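Local atomic coordinates of octopine dehydrogenase (Pecten maximus, PDB entry 3C7A), a protein that catalyses the NADH-dependent reductive condensation of L-arginine with pyruvate to D-octopine, and the reverse oxidation of octopine with NAD+. Residues A[144-148]-A[159-163]; A[21-27]-A[186-190]. All coordinates share one frame; numbering follows the deposited sequence.

Octopine dehydrogenase combines a contact local in sequence, beside the nicotinamide, with one closed across the chain and away from the cofactor. From the N terminus, the chain forms strand 3-8 and helix 12-21, then turns through 21-27 into strand 27-32; 158 residues separate this turn from 186-190, at the end of helix 180-188. Within that span contact 1 closes first, a short beta hairpin between strands 146-150 and 156-171, and the chain then runs on into helix 180-188, which closes contact 2. Their centres are about 17 Å apart, yet they meet where Trp146 and Pro145 pack against His188, joining the hairpin to the end of helix 180-188, which in turn meets the 21-27 turn.

Contact 1 of 2, residues A[144-148]-A[159-163]; sequences LPWAC and VLGTK. With NAD (nicotinamide-adenine-dinucleotide), chain B.
The bond from Leu160 N to Ala147 O, 2.8 Å long, is the shortest that joins these antiparallel strands. Ala147 N in turn reaches Gly161 O at 3.2 Å, and a weak bond from Lys163 N to Pro145 O extends the pairing. The next amide, Cys148 N, turns to the cofactor and donates to the nicotinamide carboxamide oxygen O7N over 3.3 Å, so one strand serves both hairpin and NAD. Leu144 packs against the nicotinamide ring: with CG anti to the backbone N (chi1 -166°), its CD2 comes within 3.6 Å of NAD C3N. On the opposite side of the strand pair from the Ala147 methyl, Trp146 and Thr162 lie side by side; Thr162 OG1 sits in the indole plane, 3.7 Å from Trp146 CD1 at the ring edge. Pro145 CB covers the centre of one indole face, and Val159 CG1 touches Trp146 CB at 4.2 Å. Farther out, Trp146, Cys148 and Val159 rest on Thr16 of helix 12-21, Trp146 also meets His188 of helix 180-188, and Val159 pairs through its backbone with Ile54 of strand 51-56.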
ATOM      1  N   LEU A 144      -3.296   4.873   3.578  1.00 14.23           N
ATOM      2  CA  LEU A 144      -4.703   5.306   3.642  1.00 14.24           C
ATOM      3  C   LEU A 144      -4.852   6.625   4.424  1.00 14.31           C
ATOM      4  O   LEU A 144      -4.225   6.791   5.472  1.00 14.23           O
ATOM      5  CB  LEU A 144      -5.585   4.204   4.257  1.00 14.20           C
ATOM      6  CG  LEU A 144      -7.114   4.307   4.118  1.00 14.21           C
ATOM      7  CD1 LEU A 144      -7.588   3.980   2.696  1.00 14.11           C
ATOM      8  CD2 LEU A 144      -7.821   3.413   5.124  1.00 14.22           C
ATOM      9  N   PRO A 145      -5.669   7.572   3.905  1.00 14.45           N
ATOM     10  CA  PRO A 145      -5.882   8.887   4.536  1.00 14.60           C
ATOM     11  C   PRO A 145      -6.513   8.892   5.939  1.00 14.78           C
ATOM     12  O   PRO A 145      -6.290   9.844   6.694  1.00 14.75           O
ATOM     13  CB  PRO A 145      -6.815   9.605   3.549  1.00 14.66           C
ATOM     14  CG  PRO A 145      -6.633   8.890   2.252  1.00 14.52           C
ATOM     15  CD  PRO A 145      -6.415   7.464   2.637  1.00 14.43           C
ATOM     16  N   TRP A 146      -7.292   7.863   6.278  1.00 14.97           N
ATOM     17  CA  TRP A 146      -8.008   7.824   7.565  1.00 15.19           C
ATOM     18  C   TRP A 146      -7.795   6.521   8.346  1.00 15.45           C
ATOM     19  O   TRP A 146      -7.391   5.501   7.783  1.00 15.54           O
ATOM     20  CB  TRP A 146      -9.523   8.014   7.365  1.00 15.03           C
ATOM     21  CG  TRP A 146      -9.944   8.933   6.243  1.00 14.83           C
ATOM     22  CD1 TRP A 146     -10.102  10.289   6.304  1.00 14.71           C
ATOM     23  CD2 TRP A 146     -10.293   8.549   4.905  1.00 14.64           C
ATOM     24  NE1 TRP A 146     -10.513  10.776   5.085  1.00 14.55           N
ATOM     25  CE2 TRP A 146     -10.639   9.730   4.209  1.00 14.64           C
ATOM     26  CE3 TRP A 146     -10.340   7.323   4.224  1.00 14.71           C
ATOM     27  CZ2 TRP A 146     -11.025   9.721   2.862  1.00 14.67           C
ATOM     28  CZ3 TRP A 146     -10.725   7.316   2.883  1.00 14.77           C
ATOM     29  CH2 TRP A 146     -11.061   8.509   2.219  1.00 14.72           C
ATOM     30  N   ALA A 147      -8.072   6.574   9.649  1.00 15.77           N
ATOM     31  CA  ALA A 147      -8.301   5.375  10.456  1.00 16.10           C
ATOM     32  C   ALA A 147      -9.813   5.232  10.648  1.00 16.28           C
ATOM     33  O   ALA A 147     -10.448   6.101  11.254  1.00 16.30           O
ATOM     34  CB  ALA A 147      -7.587   5.479  11.798  1.00 16.07           C
ATOM     35  N   CYS A 148     -10.382   4.146  10.120  1.00 16.57           N
ATOM     36  CA  CYS A 148     -11.842   4.005  10.005  1.00 16.80           C
ATOM     37  C   CYS A 148     -12.368   2.574  10.208  1.00 17.14           C
ATOM     38  O   CYS A 148     -11.652   1.601   9.957  1.00 17.01           O
ATOM     39  CB  CYS A 148     -12.318   4.560   8.654  1.00 16.78           C
ATOM     40  SG  CYS A 148     -11.453   3.891   7.190  1.00 16.28           S
ATOM     41  N   VAL A 159     -15.128   7.589  11.335  1.00 19.09           N
ATOM     42  CA  VAL A 159     -13.731   8.015  11.196  1.00 19.03           C
ATOM     43  C   VAL A 159     -13.141   8.361  12.570  1.00 19.02           C
ATOM     44  O   VAL A 159     -13.644   9.250  13.265  1.00 19.01           O
ATOM     45  CB  VAL A 159     -13.588   9.226  10.223  1.00 19.06           C
ATOM     46  CG1 VAL A 159     -12.157   9.758  10.205  1.00 18.93           C
ATOM     47  CG2 VAL A 159     -14.030   8.846   8.809  1.00 18.97           C
ATOM     48  N   LEU A 160     -12.079   7.652  12.950  1.00 19.00           N
ATOM     49  CA  LEU A 160     -11.425   7.851  14.247  1.00 19.03           C
ATOM     50  C   LEU A 160     -10.355   8.950  14.224  1.00 18.92           C
ATOM     51  O   LEU A 160     -10.083   9.570  15.256  1.00 19.01           O
ATOM     52  CB  LEU A 160     -10.818   6.537  14.767  1.00 19.08           C
ATOM     53  CG  LEU A 160     -11.684   5.373  15.288  1.00 19.37           C
ATOM     54  CD1 LEU A 160     -12.770   5.826  16.270  1.00 19.59           C
ATOM     55  CD2 LEU A 160     -12.285   4.539  14.156  1.00 19.65           C
ATOM     56  N   GLY A 161      -9.757   9.181  13.055  1.00 18.73           N
ATOM     57  CA  GLY A 161      -8.726  10.213  12.883  1.00 18.49           C
ATOM     58  C   GLY A 161      -8.308  10.430  11.435  1.00 18.30           C
ATOM     59  O   GLY A 161      -8.500   9.552  10.592  1.00 18.24           O
ATOM     60  N   THR A 162      -7.729  11.600  11.157  1.00 18.13           N
ATOM     61  CA  THR A 162      -7.298  11.985   9.804  1.00 17.99           C
ATOM     62  C   THR A 162      -5.879  12.576   9.812  1.00 17.95           C
ATOM     63  O   THR A 162      -5.565  13.443  10.634  1.00 17.85           O
ATOM     64  CB  THR A 162      -8.283  13.008   9.168  1.00 17.99           C
ATOM     65  OG1 THR A 162      -9.617  12.485   9.202  1.00 17.96           O
ATOM     66  CG2 THR A 162      -7.906  13.324   7.719  1.00 18.00           C
ATOM     67  N   LYS A 163      -5.036  12.101   8.892  1.00 17.80           N
ATOM     68  CA  LYS A 163      -3.657  12.591   8.729  1.00 17.74           C
ATOM     69  C   LYS A 163      -3.619  14.075   8.345  1.00 17.55           C
ATOM     70  O   LYS A 163      -4.536  14.572   7.688  1.00 17.47           O
ATOM     71  CB  LYS A 163      -2.914  11.772   7.663  1.00 17.79           C
ATOM     72  CG  LYS A 163      -2.799  10.272   7.939  1.00 18.10           C
ATOM     73  CD  LYS A 163      -1.558   9.929   8.751  1.00 18.79           C
ATOM     74  CE  LYS A 163      -1.351   8.422   8.831  1.00 19.18           C
ATOM     75  NZ  LYS A 163      -0.152   8.059   9.638  1.00 19.54           N
TER
HETATM   76  PA  NAD B 405     -10.928  -4.265   4.240  1.00 17.38           P
HETATM   77  O1A NAD B 405     -10.404  -5.445   4.963  1.00 16.79           O
HETATM   78  O2A NAD B 405     -11.998  -3.602   5.020  1.00 16.80           O
HETATM   79  O5B NAD B 405     -11.469  -4.706   2.782  1.00 17.88           O
HETATM   80  C5B NAD B 405     -12.400  -5.760   2.615  1.00 18.74           C
HETATM   81  C4B NAD B 405     -12.928  -5.768   1.181  1.00 19.15           C
HETATM   82  O4B NAD B 405     -11.993  -6.380   0.308  1.00 19.67           O
HETATM   83  C3B NAD B 405     -14.223  -6.558   1.027  1.00 19.45           C
HETATM   84  O3B NAD B 405     -15.366  -5.746   1.161  1.00 19.27           O
HETATM   85  C2B NAD B 405     -14.120  -7.158  -0.362  1.00 19.89           C
HETATM   86  O2B NAD B 405     -14.709  -6.321  -1.332  1.00 19.77           O
HETATM   87  C1B NAD B 405     -12.623  -7.257  -0.611  1.00 20.32           C
HETATM   88  N9A NAD B 405     -12.212  -8.658  -0.382  1.00 20.65           N
HETATM   89  C8A NAD B 405     -11.826  -9.204   0.818  1.00 20.85           C
HETATM   90  N7A NAD B 405     -11.540 -10.511   0.632  1.00 21.07           N
HETATM   91  C5A NAD B 405     -11.737 -10.814  -0.670  1.00 20.90           C
HETATM   92  C6A NAD B 405     -11.589 -12.001  -1.382  1.00 20.89           C
HETATM   93  N6A NAD B 405     -11.436 -13.146  -0.718  1.00 21.11           N
HETATM   94  N1A NAD B 405     -11.869 -12.020  -2.739  1.00 20.75           N
HETATM   95  C2A NAD B 405     -12.290 -10.865  -3.376  1.00 20.85           C
HETATM   96  N3A NAD B 405     -12.435  -9.691  -2.656  1.00 20.81           N
HETATM   97  C4A NAD B 405     -12.162  -9.661  -1.323  1.00 20.74           C
HETATM   98  O3  NAD B 405      -9.698  -3.258   3.924  1.00 17.10           O
HETATM   99  PN  NAD B 405      -9.687  -1.709   4.384  1.00 17.18           P
HETATM  100  O1N NAD B 405      -9.833  -1.660   5.856  1.00 17.27           O
HETATM  101  O2N NAD B 405     -10.628  -0.947   3.531  1.00 16.78           O
HETATM  102  O5D NAD B 405      -8.186  -1.214   4.054  1.00 17.62           O
HETATM  103  C5D NAD B 405      -7.618  -1.262   2.760  1.00 17.80           C
HETATM  104  C4D NAD B 405      -6.092  -1.172   2.857  1.00 18.04           C
HETATM  105  O4D NAD B 405      -5.691  -0.022   3.591  1.00 18.01           O
HETATM  106  C3D NAD B 405      -5.500  -2.387   3.561  1.00 18.20           C
HETATM  107  O3D NAD B 405      -4.398  -2.861   2.821  1.00 18.22           O
HETATM  108  C2D NAD B 405      -5.061  -1.862   4.919  1.00 18.11           C
HETATM  109  O2D NAD B 405      -3.898  -2.513   5.376  1.00 18.04           O
HETATM  110  C1D NAD B 405      -4.829  -0.376   4.663  1.00 18.05           C
HETATM  111  N1N NAD B 405      -5.055   0.475   5.857  1.00 18.12           N
HETATM  112  C2N NAD B 405      -6.232   0.426   6.567  1.00 18.04           C
HETATM  113  C3N NAD B 405      -6.422   1.243   7.688  1.00 18.06           C
HETATM  114  C7N NAD B 405      -7.791   1.367   8.309  1.00 18.01           C
HETATM  115  O7N NAD B 405      -7.940   2.074   9.429  1.00 17.76           O
HETATM  116  N7N NAD B 405      -8.898   0.735   7.703  1.00 18.20           N
HETATM  117  C4N NAD B 405      -5.401   2.112   8.080  1.00 18.12           C
HETATM  118  C5N NAD B 405      -4.211   2.160   7.354  1.00 18.14           C
HETATM  119  C6N NAD B 405      -4.055   1.334   6.241  1.00 18.11           C

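Contact 2 of 2, residues A[21-27]-A[186-190]; sequences AASRDGV and MLHGA
Arg24 reaches across to the end of helix 180-188 and presents the edge of its guanidinium to Leu187 O, which lies in the guanidinium plane. Two weak bonds, from Arg24 NE and Arg24 NH2, each span 3.4 Å to Leu187 O, so one backbone oxygen is held by two N-H groups. His188 O is equally near Arg24 NH2, but at a poor angle for bonding. Such a cation at the C-terminal end of a helix would be expected to interact favourably with its dipole. The chain of Arg24 gets there by bending at chi2 (-67°), which carries its CD past Met186 O at 4.0 Å. A leucine in its place, with neither N-H groups nor charge, would probably leave Leu187 O without these two donors and the helix end without its nearby cation.

Apolar contacts lie beside these weak bonds. Met186, bent at chi2 and chi3, and Val27 run antiparallel alongside one another, Met186 CE 4.1 Å from Val27 CG2. Leu187 CD2 meets Ala21 CB, also at 4.1 Å, and Val27 CG1 at 4.3 Å.

Behind Arg24, Ser23 OG lies off-centre over one face of the guanidinium and is itself bonded to Leu20 O. A type I turn from Ala21 to Arg24 and a type II turn from Arg24 to Val27 set the loop's course. Across from it, Gly189 leaves the helix with positive phi. The loop is the helix-to-strand connection of the first beta-alpha-beta unit of a Rossmann-type nucleotide-binding fold, here packed against the end of helix 180-188.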
ATOM      1  N   ALA A  21     -17.283  11.822  -1.367  1.00 13.34           N
ATOM      2  CA  ALA A  21     -17.235  12.264  -2.768  1.00 13.58           C
ATOM      3  C   ALA A  21     -18.611  12.599  -3.358  1.00 13.75           C
ATOM      4  O   ALA A  21     -18.744  13.555  -4.129  1.00 13.72           O
ATOM      5  CB  ALA A  21     -16.526  11.221  -3.633  1.00 13.56           C
ATOM      6  N   ALA A  22     -19.624  11.816  -2.989  1.00 13.89           N
ATOM      7  CA  ALA A  22     -20.987  12.002  -3.501  1.00 14.14           C
ATOM      8  C   ALA A  22     -21.720  13.204  -2.891  1.00 14.33           C
ATOM      9  O   ALA A  22     -22.821  13.550  -3.332  1.00 14.28           O
ATOM     10  CB  ALA A  22     -21.807  10.721  -3.325  1.00 14.10           C
ATOM     11  N   SER A  23     -21.112  13.834  -1.886  1.00 14.60           N
ATOM     12  CA  SER A  23     -21.700  15.012  -1.241  1.00 14.93           C
ATOM     13  C   SER A  23     -21.285  16.337  -1.903  1.00 15.22           C
ATOM     14  O   SER A  23     -21.802  17.401  -1.544  1.00 15.25           O
ATOM     15  CB  SER A  23     -21.376  15.028   0.262  1.00 14.94           C
ATOM     16  OG  SER A  23     -20.015  15.354   0.507  1.00 14.82           O
ATOM     17  N   ARG A  24     -20.367  16.264  -2.869  1.00 15.42           N
ATOM     18  CA  ARG A  24     -19.841  17.459  -3.545  1.00 15.71           C
ATOM     19  C   ARG A  24     -20.670  17.844  -4.774  1.00 15.99           C
ATOM     20  O   ARG A  24     -21.089  16.977  -5.545  1.00 15.96           O
ATOM     21  CB  ARG A  24     -18.370  17.261  -3.958  1.00 15.65           C
ATOM     22  CG  ARG A  24     -17.461  16.563  -2.931  1.00 15.50           C
ATOM     23  CD  ARG A  24     -17.238  17.389  -1.663  1.00 15.20           C
ATOM     24  NE  ARG A  24     -16.315  16.719  -0.745  1.00 15.00           N
ATOM     25  CZ  ARG A  24     -16.100  17.078   0.519  1.00 15.09           C
ATOM     26  NH1 ARG A  24     -16.745  18.112   1.049  1.00 15.13           N
ATOM     27  NH2 ARG A  24     -15.236  16.393   1.261  1.00 14.53           N
ATOM     28  N   ASP A  25     -20.889  19.147  -4.953  1.00 16.36           N
ATOM     29  CA  ASP A  25     -21.621  19.674  -6.111  1.00 16.80           C
ATOM     30  C   ASP A  25     -20.852  19.471  -7.419  1.00 16.78           C
ATOM     31  O   ASP A  25     -19.672  19.815  -7.517  1.00 16.80           O
ATOM     32  CB  ASP A  25     -21.940  21.164  -5.922  1.00 16.98           C
ATOM     33  CG  ASP A  25     -23.043  21.413  -4.899  1.00 17.85           C
ATOM     34  OD1 ASP A  25     -23.929  20.547  -4.723  1.00 19.16           O
ATOM     35  OD2 ASP A  25     -23.031  22.493  -4.275  1.00 18.89           O
ATOM     36  N   GLY A  26     -21.531  18.905  -8.415  1.00 16.88           N
ATOM     37  CA  GLY A  26     -20.954  18.689  -9.745  1.00 16.84           C
ATOM     38  C   GLY A  26     -20.175  17.395  -9.930  1.00 16.80           C
ATOM     39  O   GLY A  26     -19.297  17.317 -10.796  1.00 16.83           O
ATOM     40  N   VAL A  27     -20.499  16.380  -9.128  1.00 16.68           N
ATOM     41  CA  VAL A  27     -19.821  15.074  -9.181  1.00 16.58           C
ATOM     42  C   VAL A  27     -20.838  13.920  -9.235  1.00 16.57           C
ATOM     43  O   VAL A  27     -21.848  13.943  -8.527  1.00 16.52           O
ATOM     44  CB  VAL A  27     -18.853  14.878  -7.968  1.00 16.57           C
ATOM     45  CG1 VAL A  27     -18.148  13.523  -8.025  1.00 16.46           C
ATOM     46  CG2 VAL A  27     -17.818  16.001  -7.899  1.00 16.42           C
ATOM     47  N   MET A 186     -10.120  18.239  -4.003  1.00 13.41           N
ATOM     48  CA  MET A 186     -11.541  18.616  -4.015  1.00 13.63           C
ATOM     49  C   MET A 186     -12.456  17.533  -3.418  1.00 13.73           C
ATOM     50  O   MET A 186     -13.406  17.844  -2.690  1.00 13.63           O
ATOM     51  CB  MET A 186     -11.974  18.973  -5.450  1.00 13.75           C
ATOM     52  CG  MET A 186     -13.442  19.395  -5.630  1.00 14.06           C
ATOM     53  SD  MET A 186     -14.580  18.043  -6.043  1.00 14.92           S
ATOM     54  CE  MET A 186     -14.155  17.729  -7.757  1.00 14.59           C
ATOM     55  N   LEU A 187     -12.164  16.271  -3.730  1.00 13.76           N
ATOM     56  CA  LEU A 187     -12.972  15.140  -3.263  1.00 13.86           C
ATOM     57  C   LEU A 187     -12.849  14.879  -1.755  1.00 13.99           C
ATOM     58  O   LEU A 187     -13.823  14.470  -1.118  1.00 14.01           O
ATOM     59  CB  LEU A 187     -12.637  13.863  -4.052  1.00 13.79           C
ATOM     60  CG  LEU A 187     -12.886  13.818  -5.569  1.00 13.68           C
ATOM     61  CD1 LEU A 187     -12.251  12.578  -6.182  1.00 13.68           C
ATOM     62  CD2 LEU A 187     -14.375  13.884  -5.919  1.00 13.67           C
ATOM     63  N   HIS A 188     -11.663  15.129  -1.197  1.00 14.17           N
ATOM     64  CA  HIS A 188     -11.370  14.841   0.217  1.00 14.38           C
ATOM     65  C   HIS A 188     -11.736  15.966   1.195  1.00 14.64           C
ATOM     66  O   HIS A 188     -12.137  15.695   2.332  1.00 14.62           O
ATOM     67  CB  HIS A 188      -9.893  14.453   0.394  1.00 14.34           C
ATOM     68  CG  HIS A 188      -9.553  13.091  -0.134  1.00 14.23           C
ATOM     69  ND1 HIS A 188      -9.329  12.007   0.688  1.00 14.42           N
ATOM     70  CD2 HIS A 188      -9.402  12.639  -1.401  1.00 13.95           C
ATOM     71  CE1 HIS A 188      -9.053  10.946  -0.049  1.00 13.99           C
ATOM     72  NE2 HIS A 188      -9.091  11.302  -1.321  1.00 14.35           N
ATOM     73  N   GLY A 189     -11.589  17.218   0.762  1.00 14.89           N
ATOM     74  CA  GLY A 189     -11.891  18.377   1.610  1.00 15.15           C
ATOM     75  C   GLY A 189     -10.666  19.163   2.054  1.00 15.40           C
ATOM     76  O   GLY A 189      -9.691  19.279   1.307  1.00 15.44           O
ATOM     77  N   ALA A 190     -10.717  19.694   3.276  1.00 15.49           N
ATOM     78  CA  ALA A 190      -9.646  20.543   3.819  1.00 15.61           C
ATOM     79  C   ALA A 190      -8.381  19.775   4.218  1.00 15.72           C
ATOM     80  O   ALA A 190      -7.263  20.258   4.004  1.00 15.65           O
ATOM     81  CB  ALA A 190     -10.164  21.368   4.995  1.00 15.68           C
TER